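Local atomic coordinates of trehalose synthase regulatory protein (Candida albicans, PDB entry 5HUS), a protein that probably regulates trehalose synthesis as a component of the trehalose synthase complex, its C-terminal domain belonging to the trehalose-phosphatase family of the HAD clan. Residues L25-S30 with N298-I303; L74-R79 with I194-Q199; I105-W110 with L216-V221; E125-V130 with C142-A147; G1-F6 with T275-S280. All blocks are in the same frame, centred on the assembly; numbering follows the deposited sequence.

Contact 1. Residues L25-S30 with N298-I303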
# COMPACT_ATOMS: atom_id res chain seq x y z
N LEU A 25 -0.55 7.05 3.04
CA LEU A 25 0.32 6.54 4.10
C LEU A 25 0.28 5.02 4.15
O LEU A 25 -0.75 4.43 4.49
CB LEU A 25 -0.09 7.13 5.45
CG LEU A 25 -0.17 8.66 5.51
CD1 LEU A 25 -0.59 9.14 6.91
CD2 LEU A 25 1.16 9.26 5.10
N ALA A 26 1.40 4.39 3.81
CA ALA A 26 1.52 2.93 3.91
C ALA A 26 2.05 2.60 5.29
O ALA A 26 3.26 2.63 5.52
CB ALA A 26 2.44 2.38 2.82
N LEU A 27 1.14 2.29 6.20
CA LEU A 27 1.49 2.07 7.60
C LEU A 27 0.98 0.72 8.08
O LEU A 27 -0.04 0.22 7.60
CB LEU A 27 0.90 3.17 8.48
CG LEU A 27 1.27 4.62 8.15
CD1 LEU A 27 0.49 5.58 9.02
CD2 LEU A 27 2.77 4.83 8.31
N GLU A 28 1.70 0.14 9.03
CA GLU A 28 1.24 -1.08 9.69
C GLU A 28 0.30 -0.69 10.82
O GLU A 28 0.72 -0.11 11.81
CB GLU A 28 2.43 -1.88 10.23
CG GLU A 28 3.40 -2.35 9.16
CD GLU A 28 2.92 -3.61 8.45
OE1 GLU A 28 2.94 -4.69 9.08
OE2 GLU A 28 2.53 -3.51 7.27
N ILE A 29 -0.98 -0.99 10.65
CA ILE A 29 -1.98 -0.62 11.64
C ILE A 29 -2.32 -1.85 12.48
O ILE A 29 -2.56 -2.92 11.94
CB ILE A 29 -3.24 -0.05 10.98
CG1 ILE A 29 -2.88 1.17 10.13
CG2 ILE A 29 -4.28 0.33 12.02
CD1 ILE A 29 -2.27 2.31 10.91
N SER A 30 -2.32 -1.69 13.80
CA SER A 30 -2.59 -2.81 14.69
C SER A 30 -3.36 -2.34 15.91
O SER A 30 -3.07 -1.29 16.47
CB SER A 30 -1.29 -3.48 15.12
OG SER A 30 -1.51 -4.43 16.15
N ASN A 298 5.79 8.49 15.02
CA ASN A 298 5.30 9.68 15.72
C ASN A 298 5.88 10.94 15.10
O ASN A 298 5.19 11.95 14.97
CB ASN A 298 5.63 9.61 17.21
CG ASN A 298 4.80 8.57 17.94
OD1 ASN A 298 4.52 7.50 17.40
ND2 ASN A 298 4.40 8.88 19.17
N GLU A 299 7.14 10.88 14.70
CA GLU A 299 7.79 12.02 14.07
C GLU A 299 7.15 12.32 12.72
O GLU A 299 6.91 13.48 12.38
CB GLU A 299 9.29 11.77 13.90
CG GLU A 299 10.03 13.00 13.39
CD GLU A 299 11.50 12.73 13.14
OE1 GLU A 299 11.89 11.55 13.09
OE2 GLU A 299 12.26 13.71 13.00
N LEU A 300 6.87 11.26 11.96
CA LEU A 300 6.21 11.40 10.67
C LEU A 300 4.86 12.09 10.83
O LEU A 300 4.57 13.06 10.14
CB LEU A 300 6.03 10.03 10.02
CG LEU A 300 5.19 10.00 8.74
CD1 LEU A 300 5.91 10.72 7.61
CD2 LEU A 300 4.88 8.56 8.34
N LEU A 301 4.04 11.59 11.74
CA LEU A 301 2.68 12.10 11.90
C LEU A 301 2.67 13.52 12.47
O LEU A 301 1.83 14.34 12.11
CB LEU A 301 1.85 11.16 12.77
CG LEU A 301 1.67 9.74 12.22
CD1 LEU A 301 0.77 8.89 13.11
CD2 LEU A 301 1.13 9.78 10.80
N CYS A 302 3.63 13.82 13.34
CA CYS A 302 3.72 15.16 13.91
C CYS A 302 4.03 16.21 12.85
O CYS A 302 3.50 17.32 12.87
CB CYS A 302 4.76 15.20 15.03
SG CYS A 302 4.17 14.47 16.58
N ILE A 303 4.89 15.84 11.90
CA ILE A 303 5.20 16.72 10.78
C ILE A 303 3.98 16.89 9.88
O ILE A 303 3.63 18.01 9.50
CB ILE A 303 6.38 16.19 9.95
CG1 ILE A 303 7.67 16.27 10.77
CG2 ILE A 303 6.52 16.97 8.66
CD1 ILE A 303 8.84 15.53 10.16
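L25 overlaps the branched end of L301 with one methyl, and two residues further on L27 does the same to L300, a pair of leucine-on-leucine contacts between strand 20-26 with its exit and the C-terminal helix 297-304. The setting is the Rossmann-like core of the HAD fold, in which the end of this central parallel strand is where the active enzymes of the clan carry their DxD motif. No hydrogen bond crosses: the backbones stay well apart, with the nearest pair of CA atoms, L25 and L301, 9.9 Å from each other. Methyl groups alone bridge that distance. In L25 the chain is extended, CD1 lying anti to CA (chi2 180°), which carries this methyl out toward the helix. L300 leaves the helix with CG anti to its backbone N (chi1 173°) and presents CD2. All four leucines are buried, and the neighbourhood is largely apolar: L56 touches both L27 and L301, L60 both L25 and L301, and F6 lies on L300, while S249 of strand 243-250 adjoins L25 and L300. Both meetings are loose methyl contacts of one length: L25 CD1 to L301 CD2 at 4.3 Å, and L27 CD2 to L300 CD2 at 4.3 Å.

Contact 2. Residues L74-R79 with I194-Q199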
# COMPACT_ATOMS: atom_id res chain seq x y z
N LEU A 74 -2.81 2.99 3.15
CA LEU A 74 -2.55 1.84 2.29
C LEU A 74 -2.10 0.71 3.19
O LEU A 74 -1.10 0.82 3.89
CB LEU A 74 -1.48 2.16 1.23
CG LEU A 74 -1.00 1.00 0.35
CD1 LEU A 74 -2.14 0.39 -0.47
CD2 LEU A 74 0.14 1.45 -0.56
N SER A 75 -2.87 -0.38 3.18
CA SER A 75 -2.70 -1.47 4.14
C SER A 75 -2.81 -2.82 3.45
O SER A 75 -3.55 -2.96 2.48
CB SER A 75 -3.75 -1.36 5.24
OG SER A 75 -3.75 -2.50 6.09
N TYR A 76 -2.07 -3.80 3.97
CA TYR A 76 -2.20 -5.18 3.49
C TYR A 76 -3.44 -5.87 4.02
O TYR A 76 -3.81 -6.94 3.53
CB TYR A 76 -0.97 -6.01 3.88
CG TYR A 76 0.24 -5.77 3.02
CD1 TYR A 76 0.32 -6.30 1.74
CD2 TYR A 76 1.32 -5.04 3.50
CE1 TYR A 76 1.44 -6.08 0.95
CE2 TYR A 76 2.44 -4.82 2.73
CZ TYR A 76 2.49 -5.34 1.45
OH TYR A 76 3.61 -5.13 0.68
N LEU A 77 -4.08 -5.27 5.02
CA LEU A 77 -5.19 -5.93 5.71
C LEU A 77 -6.44 -6.05 4.84
O LEU A 77 -6.66 -5.26 3.93
CB LEU A 77 -5.53 -5.18 7.00
CG LEU A 77 -4.41 -5.10 8.03
CD1 LEU A 77 -4.86 -4.28 9.23
CD2 LEU A 77 -3.96 -6.49 8.49
N GLN A 78 -7.26 -7.05 5.14
CA GLN A 78 -8.48 -7.27 4.38
C GLN A 78 -9.55 -6.25 4.76
O GLN A 78 -9.49 -5.62 5.82
CB GLN A 78 -8.99 -8.69 4.59
CG GLN A 78 -9.55 -8.99 5.97
CD GLN A 78 -9.90 -10.46 6.14
OE1 GLN A 78 -10.79 -10.98 5.47
NE2 GLN A 78 -9.19 -11.14 7.03
N ARG A 79 -10.52 -6.10 3.86
CA ARG A 79 -11.58 -5.11 4.03
C ARG A 79 -12.25 -5.22 5.39
O ARG A 79 -12.42 -4.21 6.08
CB ARG A 79 -12.62 -5.27 2.92
CG ARG A 79 -12.15 -4.77 1.56
CD ARG A 79 -13.12 -5.18 0.48
NE ARG A 79 -13.09 -6.63 0.28
CZ ARG A 79 -13.94 -7.29 -0.50
NH1 ARG A 79 -14.89 -6.64 -1.16
NH2 ARG A 79 -13.82 -8.61 -0.62
N ILE A 194 4.51 -13.34 -0.33
CA ILE A 194 3.21 -12.75 -0.63
C ILE A 194 2.89 -12.88 -2.12
O ILE A 194 3.73 -12.59 -2.98
CB ILE A 194 3.12 -11.27 -0.21
CG1 ILE A 194 1.73 -10.71 -0.56
CG2 ILE A 194 4.22 -10.43 -0.84
CD1 ILE A 194 1.58 -9.24 -0.29
N VAL A 195 1.67 -13.34 -2.40
CA VAL A 195 1.20 -13.50 -3.77
C VAL A 195 0.16 -12.41 -4.06
O VAL A 195 -0.85 -12.31 -3.35
CB VAL A 195 0.58 -14.91 -3.99
CG1 VAL A 195 0.23 -15.13 -5.47
CG2 VAL A 195 1.54 -15.99 -3.50
N GLN A 196 0.43 -11.58 -5.06
CA GLN A 196 -0.51 -10.51 -5.41
C GLN A 196 -0.49 -10.17 -6.89
O GLN A 196 0.44 -10.54 -7.63
CB GLN A 196 -0.23 -9.24 -4.58
CG GLN A 196 1.03 -8.53 -4.97
CD GLN A 196 1.17 -7.17 -4.31
OE1 GLN A 196 1.81 -6.26 -4.84
NE2 GLN A 196 0.58 -7.03 -3.14
N LYS A 197 -1.53 -9.46 -7.31
CA LYS A 197 -1.64 -8.92 -8.65
C LYS A 197 -0.54 -7.89 -8.91
O LYS A 197 -0.27 -7.02 -8.08
CB LYS A 197 -3.01 -8.27 -8.87
CG LYS A 197 -3.95 -9.06 -9.75
CD LYS A 197 -3.42 -9.15 -11.17
CE LYS A 197 -4.46 -8.74 -12.20
NZ LYS A 197 -4.24 -9.43 -13.51
N ASP A 198 0.08 -7.97 -10.09
CA ASP A 198 1.14 -7.04 -10.47
C ASP A 198 0.71 -5.58 -10.39
O ASP A 198 -0.35 -5.22 -10.90
CB ASP A 198 1.62 -7.34 -11.90
CG ASP A 198 2.37 -8.64 -12.00
OD1 ASP A 198 2.57 -9.31 -10.95
OD2 ASP A 198 2.76 -9.00 -13.12
N GLN A 199 1.55 -4.77 -9.76
CA GLN A 199 1.36 -3.32 -9.66
C GLN A 199 -0.01 -2.91 -9.11
O GLN A 199 -0.51 -1.84 -9.44
CB GLN A 199 1.60 -2.67 -11.03
CG GLN A 199 3.06 -2.72 -11.48
CD GLN A 199 3.31 -2.00 -12.80
OE1 GLN A 199 2.44 -1.93 -13.66
NE2 GLN A 199 4.51 -1.46 -12.95
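The phenol ring of Y76 meets the carboxamide of Q196 at its edge, near the ring plane, and the terminal methyl of I194 obliquely, while R150 makes a cation-pi contact with the same ring. The I194 approach is the tight one: CD1 stands 3.4 Å from Y76 CE1 and 3.8 Å from Y76 CD1, and the two side chains cross at about a right angle. I194 reaches this far because it is fully extended, CG1 anti to the backbone N (chi1 180°) and CD1 anti to CA (chi2 -175°). At the edge the touch is lighter, with Q196 NE2 4.3 Å from Y76 CE1; that amide nitrogen is hydrogen-bonded instead to N98 OD1. Behind the tyrosine the backbone is fixed by an ST turn, in which L77 N donates to S75 OG over 3.0 Å at a nearly straight 164°. S75 follows directly on strand 69-74, the position where HAD enzymes usually place the serine or threonine of motif II. Thus Y76 projects from a loop of the Rossmann-like core, and I194 and Q196 from the antiparallel sheet that probably corresponds to the family's cap. Helix 254-265 adjoins the junction, its I255 touching both Y76 and Q196; I194 also packs on V189 of strand 184-189, and N98 lies against Y76.

Contact 3. Residues I105-W110 with L216-V221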
# COMPACT_ATOMS: atom_id res chain seq x y z
N ILE A 105 -12.99 8.36 0.61
CA ILE A 105 -13.44 9.11 1.78
C ILE A 105 -14.93 9.43 1.65
O ILE A 105 -15.38 9.96 0.63
CB ILE A 105 -12.62 10.40 1.95
CG1 ILE A 105 -11.17 10.06 2.28
CG2 ILE A 105 -13.20 11.27 3.04
CD1 ILE A 105 -10.20 11.23 2.09
N GLY A 106 -15.70 9.07 2.68
CA GLY A 106 -17.13 9.30 2.69
C GLY A 106 -17.97 8.19 2.08
O GLY A 106 -19.20 8.21 2.18
N ALA A 107 -17.32 7.22 1.44
CA ALA A 107 -18.04 6.15 0.75
C ALA A 107 -18.48 5.06 1.72
O ALA A 107 -17.76 4.73 2.66
CB ALA A 107 -17.18 5.55 -0.34
N LYS A 108 -19.66 4.49 1.47
CA LYS A 108 -20.17 3.39 2.29
C LYS A 108 -19.67 2.05 1.78
O LYS A 108 -19.62 1.07 2.52
CB LYS A 108 -21.70 3.39 2.31
CG LYS A 108 -22.34 4.70 2.74
CD LYS A 108 -23.84 4.51 2.93
CE LYS A 108 -24.65 5.60 2.22
NZ LYS A 108 -24.34 6.96 2.73
N ASN A 109 -19.30 2.00 0.51
CA ASN A 109 -18.95 0.75 -0.14
C ASN A 109 -17.53 0.70 -0.66
O ASN A 109 -16.95 1.73 -0.99
CB ASN A 109 -19.92 0.48 -1.29
CG ASN A 109 -21.32 0.20 -0.80
OD1 ASN A 109 -21.52 -0.52 0.18
ND2 ASN A 109 -22.31 0.77 -1.48
N TRP A 110 -16.97 -0.50 -0.73
CA TRP A 110 -15.66 -0.69 -1.33
C TRP A 110 -15.75 -0.80 -2.83
O TRP A 110 -16.67 -1.41 -3.38
CB TRP A 110 -14.98 -1.96 -0.80
CG TRP A 110 -14.64 -1.93 0.65
CD1 TRP A 110 -15.44 -2.31 1.69
CD2 TRP A 110 -13.39 -1.54 1.23
NE1 TRP A 110 -14.77 -2.16 2.88
CE2 TRP A 110 -13.51 -1.69 2.63
CE3 TRP A 110 -12.18 -1.07 0.70
CZ2 TRP A 110 -12.46 -1.40 3.51
CZ3 TRP A 110 -11.14 -0.78 1.57
CH2 TRP A 110 -11.29 -0.94 2.96
N LEU A 216 -14.12 12.40 -9.93
CA LEU A 216 -14.95 11.27 -10.32
C LEU A 216 -15.83 10.77 -9.18
O LEU A 216 -15.36 10.64 -8.05
CB LEU A 216 -14.08 10.11 -10.81
CG LEU A 216 -12.93 10.47 -11.74
CD1 LEU A 216 -12.13 9.23 -12.07
CD2 LEU A 216 -13.45 11.15 -13.01
N ASP A 217 -17.09 10.48 -9.46
CA ASP A 217 -17.90 9.81 -8.45
C ASP A 217 -17.72 8.30 -8.58
O ASP A 217 -17.22 7.80 -9.60
CB ASP A 217 -19.38 10.20 -8.54
CG ASP A 217 -19.97 9.98 -9.91
OD1 ASP A 217 -19.59 9.01 -10.60
OD2 ASP A 217 -20.85 10.77 -10.30
N GLN A 218 -18.14 7.58 -7.55
CA GLN A 218 -17.90 6.16 -7.43
C GLN A 218 -18.53 5.37 -8.57
O GLN A 218 -17.92 4.43 -9.09
CB GLN A 218 -18.42 5.65 -6.09
CG GLN A 218 -18.08 4.22 -5.79
CD GLN A 218 -17.82 4.02 -4.31
OE1 GLN A 218 -17.24 4.88 -3.65
NE2 GLN A 218 -18.26 2.88 -3.79
N LYS A 219 -19.75 5.74 -8.94
CA LYS A 219 -20.47 5.03 -9.99
C LYS A 219 -19.69 5.06 -11.30
O LYS A 219 -19.64 4.07 -12.01
CB LYS A 219 -21.87 5.61 -10.18
CG LYS A 219 -22.81 5.32 -9.02
CD LYS A 219 -24.26 5.55 -9.40
CE LYS A 219 -25.21 5.20 -8.26
NZ LYS A 219 -25.06 3.78 -7.82
N TYR A 220 -19.07 6.20 -11.60
CA TYR A 220 -18.26 6.30 -12.80
C TYR A 220 -17.06 5.36 -12.73
O TYR A 220 -16.77 4.64 -13.67
CB TYR A 220 -17.78 7.74 -13.02
CG TYR A 220 -16.82 7.89 -14.18
CD1 TYR A 220 -17.28 8.14 -15.46
CD2 TYR A 220 -15.44 7.79 -13.98
CE1 TYR A 220 -16.40 8.28 -16.52
CE2 TYR A 220 -14.56 7.92 -15.03
CZ TYR A 220 -15.04 8.17 -16.30
OH TYR A 220 -14.15 8.29 -17.34
N VAL A 221 -16.38 5.38 -11.59
CA VAL A 221 -15.21 4.53 -11.39
C VAL A 221 -15.57 3.05 -11.52
O VAL A 221 -14.88 2.30 -12.22
CB VAL A 221 -14.57 4.78 -10.01
CG1 VAL A 221 -13.44 3.79 -9.76
CG2 VAL A 221 -14.06 6.20 -9.92
O HOH W 1 -15.30 3.59 -2.32
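A107 and Q218 mark the closest approach of the two backbones, their CA atoms 8.2 Å apart, where an irregular loop faces the first turn of helix 218-223. G106 takes a positive phi of 89°, at which a side chain would press on the preceding carbonyl, a conformation that calls for glycine. The helix is N-capped by D217, whose OD1 accepts from Y220 N over 3.0 Å. Q218, the first helical residue, spans the interval with a chain bent at chi2. Its NE2 donates to the backbone carbonyl of N109, at 3.3 Å from N109 O, whereas OE1 merely abuts A107 CB at 3.4 Å. The bond to the carbonyl is long, and the donor stands 63° above the carbonyl plane, although the N-H points fairly well at the oxygen (153°). NE2 also brushes the side chain of N109, 3.8 Å from its CB. The polar partner of OE1 is a water, 2.7 Å from Q218 OE1 and 2.8 Å from N109 O, so that the same carbonyl is approached directly and by way of solvent, as befits a contact at the surface. Beyond the loop, W110 turns away to pack on L94 and A96 of strand 93-96 and on F101 and K103 of strand 101-103, with NE1 hydrogen-bonded to D83 OD2. On the helical side V221 settles against L207 and C211 of helix 200-213 and F228 of helix 225-229.

Contact 4. Residues E125-V130 with C142-A147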
# COMPACT_ATOMS: atom_id res chain seq x y z
N GLU A 125 -6.65 -21.93 -6.67
CA GLU A 125 -5.46 -22.62 -7.13
C GLU A 125 -4.23 -22.18 -6.33
O GLU A 125 -3.41 -23.01 -5.93
CB GLU A 125 -5.23 -22.38 -8.62
CG GLU A 125 -6.33 -22.91 -9.52
CD GLU A 125 -6.50 -24.42 -9.42
OE1 GLU A 125 -5.47 -25.13 -9.30
OE2 GLU A 125 -7.65 -24.89 -9.47
N ILE A 126 -4.11 -20.88 -6.11
CA ILE A 126 -3.00 -20.34 -5.35
C ILE A 126 -3.01 -20.85 -3.91
O ILE A 126 -1.98 -21.28 -3.39
CB ILE A 126 -3.01 -18.79 -5.34
CG1 ILE A 126 -2.88 -18.27 -6.77
CG2 ILE A 126 -1.90 -18.25 -4.46
CD1 ILE A 126 -3.07 -16.77 -6.91
N VAL A 127 -4.18 -20.82 -3.28
CA VAL A 127 -4.32 -21.27 -1.90
C VAL A 127 -3.96 -22.75 -1.75
O VAL A 127 -3.26 -23.14 -0.81
CB VAL A 127 -5.75 -21.04 -1.38
CG1 VAL A 127 -5.95 -21.75 -0.05
CG2 VAL A 127 -6.01 -19.55 -1.22
N LYS A 128 -4.45 -23.57 -2.68
CA LYS A 128 -4.17 -25.00 -2.69
C LYS A 128 -2.67 -25.26 -2.80
O LYS A 128 -2.12 -26.09 -2.08
CB LYS A 128 -4.92 -25.67 -3.84
CG LYS A 128 -4.82 -27.19 -3.85
CD LYS A 128 -6.18 -27.82 -4.14
CE LYS A 128 -6.05 -29.31 -4.40
NZ LYS A 128 -5.23 -29.57 -5.61
N LEU A 129 -2.02 -24.52 -3.70
CA LEU A 129 -0.58 -24.63 -3.89
C LEU A 129 0.16 -24.29 -2.60
O LEU A 129 1.02 -25.04 -2.15
CB LEU A 129 -0.14 -23.73 -5.05
CG LEU A 129 1.28 -23.83 -5.61
CD1 LEU A 129 1.31 -23.29 -7.03
CD2 LEU A 129 2.29 -23.07 -4.75
N VAL A 130 -0.17 -23.15 -2.00
CA VAL A 130 0.48 -22.72 -0.77
C VAL A 130 0.24 -23.72 0.36
O VAL A 130 1.15 -24.02 1.14
CB VAL A 130 0.01 -21.32 -0.33
CG1 VAL A 130 0.59 -20.96 1.03
CG2 VAL A 130 0.41 -20.29 -1.37
N CYS A 142 -0.50 -20.84 6.09
CA CYS A 142 -1.06 -20.10 4.96
C CYS A 142 -2.09 -19.10 5.44
O CYS A 142 -2.98 -19.44 6.22
CB CYS A 142 -1.69 -21.07 3.96
SG CYS A 142 -2.59 -20.27 2.62
N GLU A 143 -1.96 -17.86 4.98
CA GLU A 143 -2.96 -16.83 5.23
C GLU A 143 -3.63 -16.48 3.91
O GLU A 143 -2.98 -15.95 3.01
CB GLU A 143 -2.32 -15.60 5.87
CG GLU A 143 -3.27 -14.42 6.03
CD GLU A 143 -2.59 -13.19 6.62
OE1 GLU A 143 -1.35 -13.05 6.48
OE2 GLU A 143 -3.31 -12.36 7.21
N ALA A 144 -4.91 -16.79 3.79
CA ALA A 144 -5.64 -16.48 2.57
C ALA A 144 -6.62 -15.34 2.82
O ALA A 144 -7.54 -15.47 3.62
CB ALA A 144 -6.38 -17.71 2.06
N LEU A 145 -6.40 -14.20 2.16
CA LEU A 145 -7.35 -13.10 2.22
C LEU A 145 -8.25 -13.19 0.98
O LEU A 145 -8.39 -14.27 0.40
CB LEU A 145 -6.62 -11.76 2.33
CG LEU A 145 -5.70 -11.66 3.56
CD1 LEU A 145 -5.09 -10.27 3.73
CD2 LEU A 145 -6.44 -12.07 4.84
N ASP A 146 -8.87 -12.09 0.56
CA ASP A 146 -9.81 -12.18 -0.56
C ASP A 146 -9.13 -12.10 -1.92
O ASP A 146 -9.61 -12.66 -2.90
CB ASP A 146 -10.88 -11.09 -0.44
CG ASP A 146 -11.74 -11.24 0.80
OD1 ASP A 146 -11.88 -12.38 1.28
OD2 ASP A 146 -12.27 -10.23 1.29
N ALA A 147 -7.98 -11.41 -1.97
CA ALA A 147 -7.28 -11.19 -3.24
C ALA A 147 -5.77 -11.31 -3.09
O ALA A 147 -5.02 -10.97 -4.00
CB ALA A 147 -7.65 -9.82 -3.82
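This is an apolar helix-on-strand contact: V127 and V130 of the long helix 116-136 rest on A144 and C142 of strand 141-144, an outer strand of the four-stranded antiparallel sheet that probably forms the cap of this HAD-type fold. Helix and strand follow one another closely in the chain and run in opposed senses here, as the pairing V127 with A144 and V130 with C142 shows. The backbones come near, with CA atoms 6.7 Å apart for the first pair and 6.5 Å for the second, which suits small side chains. One turn of helix is thereby matched to two residues of strand. At the first point V127 CG2 touches A144 CB at 3.8 Å. At the second V130 CG1 lies 3.6 Å from C142 SG and 3.7 Å from C142 CB, so a single valine methyl lies against both atoms of the cysteine side chain. SG is anti to the backbone N of C142 (chi1 173°), and V130 CG1 takes the corresponding position on the helix (chi1 174°). The two valines also touch V149 of the adjacent strand, V130 adds F151, and C142 reaches V134 further along the helix. With no hydrogen bond or charge between the segments, adhesion rests on dispersion and on partial exclusion of water, most complete round V130; A144 remains at the exposed margin, and the sulfur contributes by van der Waals contact with carbon.

Contact 5. Residues G1-F6 with T275-S280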
# COMPACT_ATOMS: atom_id res chain seq x y z
N GLY A 1 19.59 6.15 5.04
CA GLY A 1 20.47 6.76 6.02
C GLY A 1 21.15 8.01 5.50
O GLY A 1 21.54 8.89 6.27
N ASN A 2 21.28 8.10 4.18
CA ASN A 2 21.88 9.27 3.54
C ASN A 2 20.83 10.21 2.96
O ASN A 2 21.15 11.13 2.21
CB ASN A 2 22.85 8.84 2.44
CG ASN A 2 24.03 8.05 2.97
OD1 ASN A 2 24.11 7.75 4.17
ND2 ASN A 2 24.95 7.69 2.08
N LEU A 3 19.57 9.97 3.31
CA LEU A 3 18.47 10.79 2.83
C LEU A 3 18.37 12.09 3.61
O LEU A 3 18.72 12.14 4.79
CB LEU A 3 17.14 10.04 2.95
CG LEU A 3 17.04 8.71 2.21
CD1 LEU A 3 15.71 8.06 2.54
CD2 LEU A 3 17.19 8.93 0.72
N VAL A 4 17.89 13.14 2.96
CA VAL A 4 17.59 14.37 3.66
C VAL A 4 16.44 14.10 4.64
O VAL A 4 15.45 13.47 4.28
CB VAL A 4 17.23 15.51 2.69
CG1 VAL A 4 16.23 15.04 1.64
CG2 VAL A 4 16.69 16.72 3.45
N PRO A 5 16.61 14.54 5.89
CA PRO A 5 15.56 14.37 6.90
C PRO A 5 14.26 15.08 6.55
O PRO A 5 14.28 16.25 6.14
CB PRO A 5 16.19 14.97 8.16
CG PRO A 5 17.66 14.83 7.94
CD PRO A 5 17.86 15.06 6.47
N PHE A 6 13.15 14.38 6.69
CA PHE A 6 11.83 14.97 6.56
C PHE A 6 11.63 16.01 7.67
O PHE A 6 11.87 15.72 8.84
CB PHE A 6 10.76 13.86 6.62
CG PHE A 6 9.38 14.28 6.22
CD1 PHE A 6 8.28 13.90 6.97
CD2 PHE A 6 9.17 15.04 5.08
CE1 PHE A 6 7.00 14.28 6.60
CE2 PHE A 6 7.89 15.42 4.70
CZ PHE A 6 6.80 15.04 5.47
N THR A 275 8.13 12.00 -1.52
CA THR A 275 8.18 10.63 -1.02
C THR A 275 9.06 10.60 0.22
O THR A 275 10.12 11.23 0.26
CB THR A 275 8.73 9.67 -2.08
OG1 THR A 275 9.96 10.19 -2.61
CG2 THR A 275 7.73 9.49 -3.21
N VAL A 276 8.60 9.89 1.25
CA VAL A 276 9.35 9.80 2.49
C VAL A 276 9.26 8.39 3.05
O VAL A 276 8.19 7.77 3.03
CB VAL A 276 8.85 10.83 3.54
CG1 VAL A 276 7.33 10.73 3.71
CG2 VAL A 276 9.55 10.64 4.87
N THR A 277 10.38 7.86 3.51
CA THR A 277 10.40 6.52 4.07
C THR A 277 10.74 6.53 5.55
O THR A 277 11.51 7.38 6.01
CB THR A 277 11.40 5.60 3.34
OG1 THR A 277 11.30 4.28 3.88
CG2 THR A 277 12.83 6.10 3.49
N LEU A 278 10.15 5.60 6.28
CA LEU A 278 10.54 5.31 7.65
C LEU A 278 11.89 4.60 7.64
O LEU A 278 12.07 3.63 6.90
CB LEU A 278 9.48 4.46 8.35
CG LEU A 278 8.19 5.20 8.71
CD1 LEU A 278 7.06 4.21 8.97
CD2 LEU A 278 8.43 6.07 9.92
N ILE A 279 12.83 5.09 8.43
CA ILE A 279 14.15 4.49 8.53
C ILE A 279 14.46 4.16 9.98
O ILE A 279 13.84 4.70 10.90
CB ILE A 279 15.24 5.41 7.96
CG1 ILE A 279 15.34 6.70 8.78
CG2 ILE A 279 14.97 5.72 6.51
CD1 ILE A 279 16.33 7.70 8.23
N SER A 280 15.43 3.28 10.19
CA SER A 280 15.75 2.83 11.54
C SER A 280 17.22 2.49 11.71
O SER A 280 18.03 2.66 10.79
CB SER A 280 14.91 1.61 11.91
OG SER A 280 15.34 0.46 11.19
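L3 and F6 pack closely on T277 and V276, whereas N2, V4 and P5 form the outward, solvent-facing part of the N-terminal segment. The site lies at the edge of the Rossmann-like sheet of the HAD core: strand 292-294 runs between the short strand 4-5 and strand 272-278, so the side chains reach across an intervening strand and no hydrogen bond joins the two segments directly. Backbone bonds of V4 and F6 to G293 provide one half of the link, and T275 with Y292 joins that strand to 272-278. The firm part has two points. At one, L3 CD1 lies 3.6 Å from T277 CG2, the side chains crossing at about a right angle. At the other, V276 has its CB over one face of the F6 ring and its CG2 methyl 3.9 Å from F6 CB. F6 turns this way with CG anti to its backbone N (chi1 -168°), and I303 and L304 of helix 297-304 touch its side chain as well. I279 is buried and covered by the N-terminal segment without a close atom pair. On the loose side, N2 and P5 point away from 275-280, S280 is poorly ordered, and G1 is exposed yet lies partly against the strand segment. Against this, V276 CG2, held anti to the backbone N, bears on the root of the aromatic ring, 3.9 Å from F6 CG and 4.1 Å from F6 CD1.

From the N terminus, residues 1-6 open the long loop that contact 5 closes at 275-280, and 25-30 open the one that contact 1 closes at 298-303; these two cross and touch, I303 CD1 lying 3.3 Å from F6 O. Nested inside both are contacts 2 and 3, which cross each other and meet where R79 packs on W110. Contact 2 adjoins contact 1 through a probable hydrogen bond, L74 N to L25 O at 2.9 Å, between neighbouring core strands. Contact 4, the shortest closure, sits inside both their loops, tied to contact 2 by the R79-D146 salt bridge. Contacts 1 and 5 join the termini to the core sheet, contact 2 core to probable cap; contact 3 fastens a peripheral loop.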